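Local coordinates for bifunctional thiamine biosynthesis protein ThiDN (Methanocaldococcus jannaschii DSM 2661, PDB 2PHP) that probably condenses hydroxymethylpyrimidine diphosphate with a thiazole phosphate to thiamine phosphate through the C-terminal ThiN domain studied here, its ThiD section phosphorylating the pyrimidine, at residues T4-K8 and E9-K13; T28-E32 and V33-I37; E77-A80 and K81-S85; E122-P125 and N126-T129. One frame throughout, in Å; residues are numbered along the deposited sequence.

Contact 1 of 4, residues T4-K8 and E9-K13; sequences TYINK and EKVIK
N7 caps the N-terminus of helix 8-22 by bonding to K10: its OD1 accepts from K10 N at 3.1 Å, the N-H aimed nearly straight (162°) while the donor is tilted 25° from the amide plane. Asparagine suits this N-cap because its chain is short and CG lies between the backbone N and the carbonyl carbon (chi1 53°), which turns the amide oxygen back over the first turn. The backbone then continues the helix, V11 N bonding to N7 O at 3.2 Å and I12 N to K8 O at 2.9 Å. On the packed, mainly apolar side, CG2 of I6 meets CG2 of V11 at 4.2 Å, and V11 and I12 are buried further by F73 of strand 71-73. The other side is polar, and loose at N7 ND2, which gives only a weak bond of 3.4 Å to a water that donates to E9 OE1 at 3.0 Å. There E9 OE2 uses its anti lone pair to receive K13 NZ at 2.7 Å, a salt bridge along one turn, while Y17 of the second subunit packs on E9. A valine in place of N7 would probably leave K10 N without its capping acceptor. The neutral amide thus serves the helix end, and E9, negative in the first turn, is likely to suit the positive end of the helix dipole, with K13 balancing its charge.

Contact 2 of 4, residues T28-E32 and V33-I37; sequences TLIPE and VGSNI
This is a local turn contact, a type I beta turn from P31 to G34, in the loop that leads from helix 8-22 to strand 37-40. G34 N bonds to P31 O at 2.9 Å, the donor standing 65° out of the carbonyl plane, so the bond is not made along a lone pair. Glycine fits the last position because its phi is positive (80°). Separately, CG2 of I30 approaches the CA of G34 at 4.2 Å. The proline ring is the wedge of the turn, its CG lying 3.3 Å from G34 O and 4.2 Å from V33 CG2. With chi1 at -59°, the hydroxyl of S35 sits beside its own backbone N and is turned toward the ring. P31 CD packs at 3.0 Å on this S35 OG, whose polar partner is N98 O of strand 95-100; N98 also bonds to G34 O and N36 N, and E157 receives E32 N. An alanine in place of P31 would probably open a gap where CG and CD had packed against V33 and S35, and leave the chain freer to turn ahead of the reversal. At the tip, V33 meets V33 of the third subunit, a sensible place for a small apolar residue. To one end L29 packs on I177 and Y181 of helix 167-185; to the other I37 enters strand 37-40 and rests on L15, A18 and I19 of helix 8-22.

Contact 3 of 4, residues E77-A80 and K81-S85; sequences EHIA and KIILS
L84 N donates to A80 O at 2.9 Å in an almost straight helical bond (175°), and L84 CD1 bends back to 3.2 Å from the same oxygen. The small side chain of A80 suits its place for another reason: its CB points off the helix and packs on F47. One residue earlier, I79 O receives I83 N at 3.1 Å and, only weakly, I82 N at 3.2 Å. I79 also carries the apolar contact. All three isoleucines hold CG1 beside the backbone N, but I79 bends at chi2 (-66°) where I82 and I83 are extended (169°). The bent CD1 of I79 therefore meets CD1 of I82 at 4.2 Å, while the extended CD1 of I83 reaches CG2 of I79 at 4.1 Å, those two chains meeting at a slant. On the more polar flank K81 runs its methylenes beside E77 O, its NZ staying 5.2 Å from E77 OE1, which may give a weak attraction at most. K81 O is gripped twice, by S85 N and, from the opposite face, by S85 OG at 2.8 Å; this suits a serine, whose hydroxyl can be satisfied by its own helix. Helix 77-87 lies on the sheet with I79 and I83 against A38 of strand 37-40 and C96 of strand 95-100, while H78, I82 and S85 face M130, E131 and T134 of helix 129-141.

Contact 4 of 4, residues E122-P125 and N126-T129; sequences EEPP and NVST
E123, V127 and P125 supply most of the surface buried where this loop doubles back before helix 129-141. The chain of E123 is extended, with CG opposite the backbone N (chi1 -171°), which carries the carboxylate across to T129. There T129 OG1 donates to E123 OE1 at 2.6 Å, on the syn side and 30° out of the carboxylate plane. The methylenes of E123 are used as well: CG touches CG2 of V127 at 3.6 Å. That methyl is also held at 3.7 Å from CG of P124, so a branched valine fills the angle between glutamate and proline. P125 owes its burial largely to adjoining N126, its CB lying 3.3 Å from N126 N, and to its carbonyl, P125 O being 3.5 Å from V127 CG1. The positive phi of N126 (51°) at this outer bend is one that asparagine tolerates well. A water accepts from V127 N at 2.9 Å and lies close to E123 OE2. W132 flanks E123, P124 and V127, and S128 is the N-cap, its OG weakly bonded to E131 N. The hydrogen bond to T129 ties the loop to the first residue of the helix. The negative carboxylate may also gain from the positive helix end.

In the fold
All four contacts are local, but they differ in depth. Contacts 2 and 3 lie about 10 Å from the centre of the chain; contact 2 is a buried turn and contact 3 a helix half sunk in the core, and both adjoin strands 37-40 and 95-100. Contacts 1 and 4 centre about 19 and 20 Å out, and each starts a helix with an N-cap. Contact 1 is still partly buried, through V11 and I12, whereas contact 4 is a surface contact. Polar caps and waters are prominent in both, beside apolar packing, whereas isoleucines fill the inner face of contact 3. Contacts 3 and 4 touch, K81 CD lying 3.2 Å from S128 OG. Contacts 1 and 2 each face a different subunit of the tetramer.

Contact 1 of 4, residues T4-K8 and E9-K13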
# COMPACT_ATOMS: atom_id res chain seq x y z
N THR B 4 13.61 -22.15 -24.20
CA THR B 4 13.60 -21.32 -23.01
C THR B 4 14.34 -21.87 -21.79
O THR B 4 14.35 -23.08 -21.53
CB THR B 4 12.16 -20.97 -22.59
OG1 THR B 4 11.43 -22.17 -22.33
CG2 THR B 4 11.46 -20.18 -23.70
N TYR B 5 14.98 -20.95 -21.07
CA TYR B 5 15.71 -21.26 -19.85
C TYR B 5 14.90 -20.62 -18.73
O TYR B 5 14.76 -19.40 -18.67
CB TYR B 5 17.10 -20.64 -19.91
CG TYR B 5 17.84 -20.64 -18.59
CD1 TYR B 5 17.93 -21.80 -17.81
CD2 TYR B 5 18.51 -19.50 -18.16
CE1 TYR B 5 18.66 -21.81 -16.63
CE2 TYR B 5 19.25 -19.50 -16.98
CZ TYR B 5 19.32 -20.66 -16.22
OH TYR B 5 20.07 -20.65 -15.06
N ILE B 6 14.34 -21.43 -17.85
CA ILE B 6 13.54 -20.88 -16.76
C ILE B 6 14.41 -20.53 -15.57
O ILE B 6 14.76 -21.39 -14.76
CB ILE B 6 12.44 -21.87 -16.33
CG1 ILE B 6 11.55 -22.21 -17.53
CG2 ILE B 6 11.60 -21.26 -15.20
CD1 ILE B 6 10.42 -23.20 -17.23
N ASN B 7 14.77 -19.25 -15.47
CA ASN B 7 15.59 -18.80 -14.36
C ASN B 7 14.73 -17.96 -13.41
O ASN B 7 13.51 -17.87 -13.58
CB ASN B 7 16.77 -17.98 -14.89
CG ASN B 7 16.34 -16.85 -15.80
OD1 ASN B 7 15.15 -16.56 -15.93
ND2 ASN B 7 17.31 -16.21 -16.44
N LYS B 8 15.35 -17.36 -12.41
CA LYS B 8 14.60 -16.57 -11.44
C LYS B 8 13.82 -15.41 -12.07
O LYS B 8 12.71 -15.10 -11.64
CB LYS B 8 15.52 -16.04 -10.35
CG LYS B 8 15.97 -17.11 -9.37
CD LYS B 8 16.81 -16.50 -8.26
CE LYS B 8 17.21 -17.55 -7.24
NZ LYS B 8 17.98 -16.96 -6.10
N GLU B 9 14.41 -14.77 -13.08
CA GLU B 9 13.75 -13.65 -13.74
C GLU B 9 12.44 -14.13 -14.37
O GLU B 9 11.40 -13.48 -14.25
CB GLU B 9 14.65 -13.06 -14.82
CG GLU B 9 14.08 -11.82 -15.50
CD GLU B 9 14.94 -11.31 -16.64
OE1 GLU B 9 16.18 -11.45 -16.57
OE2 GLU B 9 14.37 -10.76 -17.61
N LYS B 10 12.50 -15.27 -15.05
CA LYS B 10 11.30 -15.81 -15.67
C LYS B 10 10.20 -16.04 -14.64
O LYS B 10 9.04 -15.68 -14.87
CB LYS B 10 11.61 -17.10 -16.42
CG LYS B 10 10.41 -17.72 -17.12
CD LYS B 10 9.98 -16.89 -18.32
CE LYS B 10 8.78 -17.51 -19.02
NZ LYS B 10 8.35 -16.71 -20.19
N VAL B 11 10.56 -16.63 -13.51
CA VAL B 11 9.60 -16.90 -12.44
C VAL B 11 8.99 -15.61 -11.89
O VAL B 11 7.77 -15.51 -11.73
CB VAL B 11 10.26 -17.68 -11.28
CG1 VAL B 11 9.33 -17.72 -10.07
CG2 VAL B 11 10.58 -19.11 -11.73
N ILE B 12 9.84 -14.63 -11.60
CA ILE B 12 9.35 -13.35 -11.09
C ILE B 12 8.40 -12.70 -12.10
O ILE B 12 7.37 -12.15 -11.72
CB ILE B 12 10.51 -12.37 -10.79
CG1 ILE B 12 11.34 -12.89 -9.61
CG2 ILE B 12 9.96 -10.97 -10.52
CD1 ILE B 12 10.56 -13.11 -8.34
N LYS B 13 8.74 -12.78 -13.39
CA LYS B 13 7.89 -12.20 -14.43
C LYS B 13 6.53 -12.91 -14.54
O LYS B 13 5.50 -12.27 -14.77
CB LYS B 13 8.58 -12.22 -15.80
CG LYS B 13 9.67 -11.19 -16.00
CD LYS B 13 10.08 -11.11 -17.47
CE LYS B 13 11.37 -10.31 -17.63
NZ LYS B 13 12.06 -10.58 -18.91
O HOH W 1 17.41 -13.44 -18.42

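Contact 2 of 4, residues T28-E32 and V33-I37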
# COMPACT_ATOMS: atom_id res chain seq x y z
N THR B 28 -13.37 -13.28 -5.55
CA THR B 28 -14.05 -13.30 -4.27
C THR B 28 -13.79 -14.61 -3.55
O THR B 28 -14.17 -14.78 -2.39
CB THR B 28 -15.58 -13.12 -4.45
OG1 THR B 28 -16.09 -14.22 -5.22
CG2 THR B 28 -15.88 -11.80 -5.18
N LEU B 29 -13.14 -15.54 -4.24
CA LEU B 29 -12.83 -16.83 -3.66
C LEU B 29 -11.62 -16.74 -2.70
O LEU B 29 -10.65 -17.49 -2.82
CB LEU B 29 -12.57 -17.84 -4.78
CG LEU B 29 -13.81 -18.31 -5.57
CD1 LEU B 29 -13.40 -19.23 -6.72
CD2 LEU B 29 -14.76 -19.04 -4.65
N ILE B 30 -11.71 -15.80 -1.76
CA ILE B 30 -10.65 -15.58 -0.78
C ILE B 30 -10.95 -16.23 0.56
O ILE B 30 -11.95 -15.90 1.22
CB ILE B 30 -10.42 -14.06 -0.54
CG1 ILE B 30 -10.08 -13.38 -1.86
CG2 ILE B 30 -9.27 -13.85 0.48
CD1 ILE B 30 -10.17 -11.88 -1.82
N PRO B 31 -10.09 -17.15 1.00
CA PRO B 31 -10.31 -17.83 2.29
C PRO B 31 -10.03 -16.87 3.44
O PRO B 31 -9.45 -15.80 3.24
CB PRO B 31 -9.32 -18.98 2.25
CG PRO B 31 -8.17 -18.38 1.50
CD PRO B 31 -8.84 -17.62 0.37
N GLU B 32 -10.44 -17.26 4.65
CA GLU B 32 -10.24 -16.42 5.82
C GLU B 32 -8.77 -16.21 6.12
O GLU B 32 -8.39 -15.18 6.67
CB GLU B 32 -10.93 -17.03 7.04
CG GLU B 32 -12.42 -16.83 7.02
CD GLU B 32 -12.78 -15.38 6.76
OE1 GLU B 32 -12.41 -14.52 7.60
OE2 GLU B 32 -13.43 -15.09 5.73
N VAL B 33 -7.93 -17.18 5.76
CA VAL B 33 -6.51 -17.04 6.00
C VAL B 33 -5.81 -16.31 4.86
O VAL B 33 -4.58 -16.12 4.88
CB VAL B 33 -5.83 -18.40 6.23
CG1 VAL B 33 -6.39 -19.03 7.48
CG2 VAL B 33 -6.04 -19.31 5.01
N GLY B 34 -6.59 -15.88 3.87
CA GLY B 34 -6.03 -15.18 2.73
C GLY B 34 -5.41 -16.13 1.72
O GLY B 34 -5.10 -17.27 2.05
N SER B 35 -5.22 -15.66 0.50
CA SER B 35 -4.63 -16.49 -0.54
C SER B 35 -3.22 -16.04 -0.88
O SER B 35 -2.83 -14.90 -0.61
CB SER B 35 -5.44 -16.41 -1.84
OG SER B 35 -6.77 -16.82 -1.65
N ASN B 36 -2.45 -16.93 -1.48
CA ASN B 36 -1.11 -16.58 -1.93
C ASN B 36 -0.89 -17.34 -3.22
O ASN B 36 -1.58 -18.33 -3.49
CB ASN B 36 -0.04 -16.96 -0.90
CG ASN B 36 1.27 -16.18 -1.09
OD1 ASN B 36 1.49 -15.56 -2.13
ND2 ASN B 36 2.13 -16.21 -0.07
N ILE B 37 0.03 -16.87 -4.04
CA ILE B 37 0.33 -17.55 -5.30
C ILE B 37 1.85 -17.69 -5.35
O ILE B 37 2.59 -16.75 -5.05
CB ILE B 37 -0.22 -16.76 -6.51
CG1 ILE B 37 0.02 -17.55 -7.80
CG2 ILE B 37 0.41 -15.39 -6.58
CD1 ILE B 37 -0.77 -17.05 -8.99

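Contact 3 of 4, residues E77-A80 and K81-S85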
# COMPACT_ATOMS: atom_id res chain seq x y z
N GLU B 77 6.90 -20.94 2.69
CA GLU B 77 7.23 -22.34 2.93
C GLU B 77 5.98 -23.20 2.73
O GLU B 77 6.05 -24.29 2.16
CB GLU B 77 7.75 -22.53 4.35
CG GLU B 77 9.19 -22.11 4.54
CD GLU B 77 9.56 -21.95 6.00
OE1 GLU B 77 9.28 -22.88 6.78
OE2 GLU B 77 10.12 -20.89 6.35
N HIS B 78 4.84 -22.69 3.18
CA HIS B 78 3.56 -23.38 3.09
C HIS B 78 3.21 -23.86 1.68
O HIS B 78 3.09 -25.06 1.45
CB HIS B 78 2.44 -22.47 3.62
CG HIS B 78 1.09 -23.12 3.63
ND1 HIS B 78 0.75 -24.11 4.53
CD2 HIS B 78 0.01 -22.92 2.85
CE1 HIS B 78 -0.49 -24.50 4.29
NE2 HIS B 78 -0.97 -23.79 3.28
N ILE B 79 3.04 -22.93 0.74
CA ILE B 79 2.71 -23.31 -0.64
C ILE B 79 3.90 -24.00 -1.30
O ILE B 79 3.73 -24.77 -2.24
CB ILE B 79 2.31 -22.07 -1.50
CG1 ILE B 79 1.11 -21.35 -0.88
CG2 ILE B 79 1.97 -22.52 -2.91
CD1 ILE B 79 -0.17 -22.14 -0.89
N ALA B 80 5.10 -23.72 -0.81
CA ALA B 80 6.30 -24.34 -1.36
C ALA B 80 6.23 -25.86 -1.12
O ALA B 80 6.59 -26.64 -2.00
CB ALA B 80 7.54 -23.76 -0.71
N LYS B 81 5.78 -26.26 0.06
CA LYS B 81 5.67 -27.68 0.39
C LYS B 81 4.76 -28.38 -0.61
O LYS B 81 5.00 -29.52 -0.99
CB LYS B 81 5.10 -27.88 1.80
CG LYS B 81 6.02 -27.44 2.95
CD LYS B 81 5.34 -27.73 4.29
CE LYS B 81 6.03 -27.04 5.46
NZ LYS B 81 7.41 -27.56 5.70
N ILE B 82 3.71 -27.69 -1.05
CA ILE B 82 2.79 -28.28 -2.01
C ILE B 82 3.45 -28.45 -3.38
O ILE B 82 3.40 -29.53 -3.97
CB ILE B 82 1.52 -27.42 -2.18
CG1 ILE B 82 0.73 -27.39 -0.87
CG2 ILE B 82 0.66 -27.98 -3.31
CD1 ILE B 82 -0.41 -26.34 -0.84
N ILE B 83 4.09 -27.40 -3.87
CA ILE B 83 4.76 -27.46 -5.17
C ILE B 83 5.89 -28.49 -5.21
O ILE B 83 5.96 -29.29 -6.14
CB ILE B 83 5.31 -26.07 -5.57
CG1 ILE B 83 4.14 -25.09 -5.73
CG2 ILE B 83 6.10 -26.18 -6.88
CD1 ILE B 83 4.53 -23.64 -5.85
N LEU B 84 6.77 -28.47 -4.22
CA LEU B 84 7.86 -29.44 -4.19
C LEU B 84 7.35 -30.86 -4.11
O LEU B 84 7.95 -31.78 -4.66
CB LEU B 84 8.82 -29.15 -3.03
CG LEU B 84 9.91 -28.13 -3.37
CD1 LEU B 84 9.27 -26.79 -3.73
CD2 LEU B 84 10.86 -27.98 -2.19
N SER B 85 6.22 -31.06 -3.41
CA SER B 85 5.64 -32.40 -3.30
C SER B 85 5.07 -32.84 -4.65
O SER B 85 5.33 -33.94 -5.11
CB SER B 85 4.54 -32.42 -2.24
OG SER B 85 5.06 -32.30 -0.93

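Contact 4 of 4, residues E122-P125 and N126-T129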
# COMPACT_ATOMS: atom_id res chain seq x y z
N GLU B 122 -6.90 -38.29 8.46
CA GLU B 122 -6.08 -39.47 8.14
C GLU B 122 -4.57 -39.19 8.16
O GLU B 122 -3.78 -40.04 7.75
CB GLU B 122 -6.43 -40.02 6.75
CG GLU B 122 -7.87 -40.52 6.56
CD GLU B 122 -8.20 -41.77 7.37
OE1 GLU B 122 -7.45 -42.77 7.25
OE2 GLU B 122 -9.20 -41.77 8.11
N GLU B 123 -4.17 -38.01 8.63
CA GLU B 123 -2.75 -37.68 8.66
C GLU B 123 -1.99 -38.52 9.67
O GLU B 123 -2.39 -38.63 10.83
CB GLU B 123 -2.53 -36.20 8.99
CG GLU B 123 -1.08 -35.75 8.81
CD GLU B 123 -0.83 -34.34 9.32
OE1 GLU B 123 -1.62 -33.44 8.99
OE2 GLU B 123 0.17 -34.13 10.05
N PRO B 124 -0.88 -39.14 9.24
CA PRO B 124 -0.05 -39.98 10.11
C PRO B 124 0.86 -39.13 11.01
O PRO B 124 0.92 -37.91 10.87
CB PRO B 124 0.76 -40.80 9.11
CG PRO B 124 0.99 -39.81 8.01
CD PRO B 124 -0.39 -39.18 7.85
N PRO B 125 1.58 -39.78 11.93
CA PRO B 125 2.48 -39.07 12.85
C PRO B 125 3.77 -38.59 12.18
O PRO B 125 4.25 -39.19 11.22
CB PRO B 125 2.75 -40.10 13.94
CG PRO B 125 1.53 -40.98 13.90
CD PRO B 125 1.33 -41.15 12.42
N ASN B 126 4.32 -37.51 12.72
CA ASN B 126 5.57 -36.91 12.25
C ASN B 126 5.71 -36.62 10.76
O ASN B 126 6.71 -36.99 10.13
CB ASN B 126 6.76 -37.76 12.71
CG ASN B 126 6.82 -37.89 14.22
OD1 ASN B 126 6.14 -38.74 14.81
ND2 ASN B 126 7.61 -37.03 14.86
N VAL B 127 4.72 -35.94 10.20
CA VAL B 127 4.76 -35.56 8.80
C VAL B 127 4.21 -34.16 8.69
O VAL B 127 3.55 -33.66 9.61
CB VAL B 127 3.89 -36.48 7.91
CG1 VAL B 127 4.42 -37.90 7.95
CG2 VAL B 127 2.44 -36.43 8.37
N SER B 128 4.49 -33.51 7.57
CA SER B 128 3.99 -32.17 7.29
C SER B 128 2.66 -32.36 6.58
O SER B 128 2.59 -33.04 5.55
CB SER B 128 4.96 -31.43 6.38
OG SER B 128 4.30 -30.41 5.65
N THR B 129 1.59 -31.78 7.13
CA THR B 129 0.28 -31.92 6.52
C THR B 129 0.30 -31.64 5.02
O THR B 129 -0.27 -32.40 4.24
CB THR B 129 -0.75 -30.95 7.15
OG1 THR B 129 -0.70 -31.06 8.58
CG2 THR B 129 -2.15 -31.29 6.66
O HOH W 2 2.04 -35.69 11.32